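Paenibacillus xanthan lyase (Paenibacillus, PDB 6F2P) cleaves the polysaccharide xanthan as a lyase, probably by the beta-elimination chemistry of polysaccharide lyase family 8. Local coordinates at residues A[260-264]-A[313-318]. Numbering follows the deposited sequence.
Sequences YRWIY and ADATAF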
loop_
_atom_site.group_PDB
_atom_site.type_symbol
_atom_site.label_atom_id
_atom_site.label_comp_id
_atom_site.label_asym_id
_atom_site.label_seq_id
_atom_site.Cartn_x
_atom_site.Cartn_y
_atom_site.Cartn_z
ATOM N N TYR A 260 20.616 -1.720 7.489
ATOM C CA TYR A 260 20.571 -3.143 7.807
ATOM C C TYR A 260 19.138 -3.660 7.700
ATOM O O TYR A 260 18.905 -4.748 7.181
ATOM C CB TYR A 260 21.192 -3.426 9.175
ATOM C CG TYR A 260 22.627 -2.964 9.236
ATOM C CD1 TYR A 260 23.659 -3.784 8.809
ATOM C CD2 TYR A 260 22.946 -1.683 9.673
ATOM C CE1 TYR A 260 24.969 -3.348 8.831
ATOM C CE2 TYR A 260 24.254 -1.240 9.696
ATOM C CZ TYR A 260 25.260 -2.078 9.279
ATOM O OH TYR A 260 26.564 -1.648 9.310
ATOM N N ARG A 261 18.183 -2.856 8.158
ATOM C CA ARG A 261 16.781 -3.215 8.049
ATOM C C ARG A 261 16.367 -3.397 6.588
ATOM O O ARG A 261 15.557 -4.294 6.281
ATOM C CB ARG A 261 15.879 -2.168 8.722
ATOM C CG ARG A 261 16.127 -1.929 10.213
ATOM C CD ARG A 261 16.450 -3.203 10.985
ATOM N NE ARG A 261 15.373 -4.194 10.945
ATOM C CZ ARG A 261 15.436 -5.387 11.532
ATOM N NH1 ARG A 261 16.520 -5.735 12.217
ATOM N NH2 ARG A 261 14.414 -6.231 11.435
ATOM N N TRP A 262 16.914 -2.552 5.705
ATOM C CA TRP A 262 16.576 -2.592 4.273
ATOM C C TRP A 262 16.716 -3.997 3.708
ATOM O O TRP A 262 15.899 -4.434 2.899
ATOM C CB TRP A 262 17.446 -1.640 3.447
ATOM C CG TRP A 262 17.206 -0.179 3.719
ATOM C CD1 TRP A 262 16.144 0.373 4.382
ATOM C CD2 TRP A 262 18.058 0.917 3.342
ATOM N NE1 TRP A 262 16.280 1.744 4.431
ATOM C CE2 TRP A 262 17.446 2.100 3.803
ATOM C CE3 TRP A 262 19.277 1.011 2.664
ATOM C CZ2 TRP A 262 18.014 3.362 3.606
ATOM C CZ3 TRP A 262 19.835 2.267 2.464
ATOM C CH2 TRP A 262 19.205 3.421 2.934
ATOM N N ILE A 263 17.751 -4.703 4.152
ATOM C CA ILE A 263 17.956 -6.085 3.746
ATOM C C ILE A 263 16.762 -6.970 4.110
ATOM O O ILE A 263 16.233 -7.677 3.254
ATOM C CB ILE A 263 19.234 -6.657 4.365
ATOM C CG1 ILE A 263 20.438 -5.779 3.995
ATOM C CG2 ILE A 263 19.442 -8.090 3.930
ATOM C CD1 ILE A 263 20.559 -5.487 2.510
ATOM N N TYR A 264 16.318 -6.921 5.366
ATOM C CA TYR A 264 15.184 -7.749 5.782
ATOM C C TYR A 264 13.890 -7.306 5.113
ATOM O O TYR A 264 13.060 -8.133 4.751
ATOM C CB TYR A 264 14.982 -7.715 7.295
ATOM C CG TYR A 264 16.149 -8.210 8.100
ATOM C CD1 TYR A 264 16.626 -9.500 7.947
ATOM C CD2 TYR A 264 16.758 -7.391 9.042
ATOM C CE1 TYR A 264 17.692 -9.958 8.693
ATOM C CE2 TYR A 264 17.821 -7.837 9.796
ATOM C CZ TYR A 264 18.286 -9.123 9.619
ATOM O OH TYR A 264 19.351 -9.569 10.370
ATOM N N ALA A 313 23.955 -10.411 15.521
ATOM C CA ALA A 313 22.718 -11.043 15.076
ATOM C C ALA A 313 22.507 -10.869 13.585
ATOM O O ALA A 313 22.255 -11.844 12.879
ATOM C CB ALA A 313 21.543 -10.481 15.827
ATOM N N ASP A 314 22.604 -9.627 13.116
ATOM C CA ASP A 314 22.409 -9.313 11.701
ATOM C C ASP A 314 23.475 -9.942 10.794
ATOM O O ASP A 314 23.161 -10.518 9.746
ATOM C CB ASP A 314 22.373 -7.798 11.487
ATOM C CG ASP A 314 21.095 -7.158 12.008
ATOM O OD1 ASP A 314 20.043 -7.830 12.023
ATOM O OD2 ASP A 314 21.140 -5.971 12.391
ATOM N N ALA A 315 24.733 -9.827 11.196
ATOM C CA ALA A 315 25.822 -10.393 10.420
ATOM C C ALA A 315 25.572 -11.878 10.197
ATOM O O ALA A 315 25.765 -12.401 9.100
ATOM C CB ALA A 315 27.135 -10.172 11.130
ATOM N N THR A 316 25.101 -12.543 11.244
ATOM C CA THR A 316 24.802 -13.963 11.179
ATOM C C THR A 316 23.681 -14.213 10.186
ATOM O O THR A 316 23.805 -15.057 9.302
ATOM C CB THR A 316 24.380 -14.481 12.552
ATOM O OG1 THR A 316 25.445 -14.253 13.484
ATOM C CG2 THR A 316 24.033 -15.977 12.496
ATOM N N ALA A 317 22.597 -13.458 10.333
ATOM C CA ALA A 317 21.430 -13.577 9.463
ATOM C C ALA A 317 21.791 -13.310 8.000
ATOM O O ALA A 317 21.345 -14.022 7.090
ATOM C CB ALA A 317 20.327 -12.626 9.932
ATOM N N PHE A 318 22.608 -12.281 7.790
ATOM C CA PHE A 318 23.068 -11.929 6.454
ATOM C C PHE A 318 23.895 -13.038 5.820
ATOM O O PHE A 318 23.717 -13.343 4.643
ATOM C CB PHE A 318 23.890 -10.640 6.481
ATOM C CG PHE A 318 23.077 -9.408 6.732
ATOM C CD1 PHE A 318 21.715 -9.496 6.986
ATOM C CD2 PHE A 318 23.671 -8.157 6.701
ATOM C CE1 PHE A 318 20.973 -8.363 7.218
ATOM C CE2 PHE A 318 22.924 -7.016 6.923
ATOM C CZ PHE A 318 21.577 -7.120 7.186
HETATM O O HOH W 1 18.923 -4.230 12.740
#
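The ring of Y264 reaches F318, A317 and D314 at once: over one face sits CE1 of F318, 3.7 Å from Y264 CZ, while CB of A317 and OD1 of D314 lie at the edge, near the ring plane. The two aromatic planes are 54° apart, neither stacked nor edge-to-face. F318 has backbone C of D314 over one face, toward the rim, and the backbone O of Y260 at its edge, 3.6 Å from F318 CZ. I263 packs obliquely against this ring, CG2 lying 3.6 Å from F318 CE1. F318 CE2 comes to the edge of the Y260 ring, whose hydroxyl is hydrogen-bonded to OG1 of T309. I303 of helix 292-307 also touches both I263 and F318. Within helix 256-267, CD2 of Y264 lies 3.4 Å above the centre of the R261 guanidinium, which has a water in plane at its edge.

The polar half begins at Y264 OH, which donates to D314 OD1 at 2.5 Å. D314 has CG anti to its carbonyl carbon (chi1 -72°), which helps carry the carboxylate across to helix 256-267. Its OD2 accepts from the water, which accepts in turn from R261 NH1. With an alanine replacing Y264, D314 OD1 is likely to lose its donor and the guanidinium its aromatic cover, leaving a gap beside F318.

Within the alpha-helical domain, segments 260-264 and 313-318, their axes 38° apart, are thus joined by an apolar layer round F318 beside a polar tyrosine–carboxylate–water–arginine chain. R261 NH1 stays 4.1 Å from D314 OD1, beyond a salt bridge, so the opposite charges probably stabilise each other largely through water.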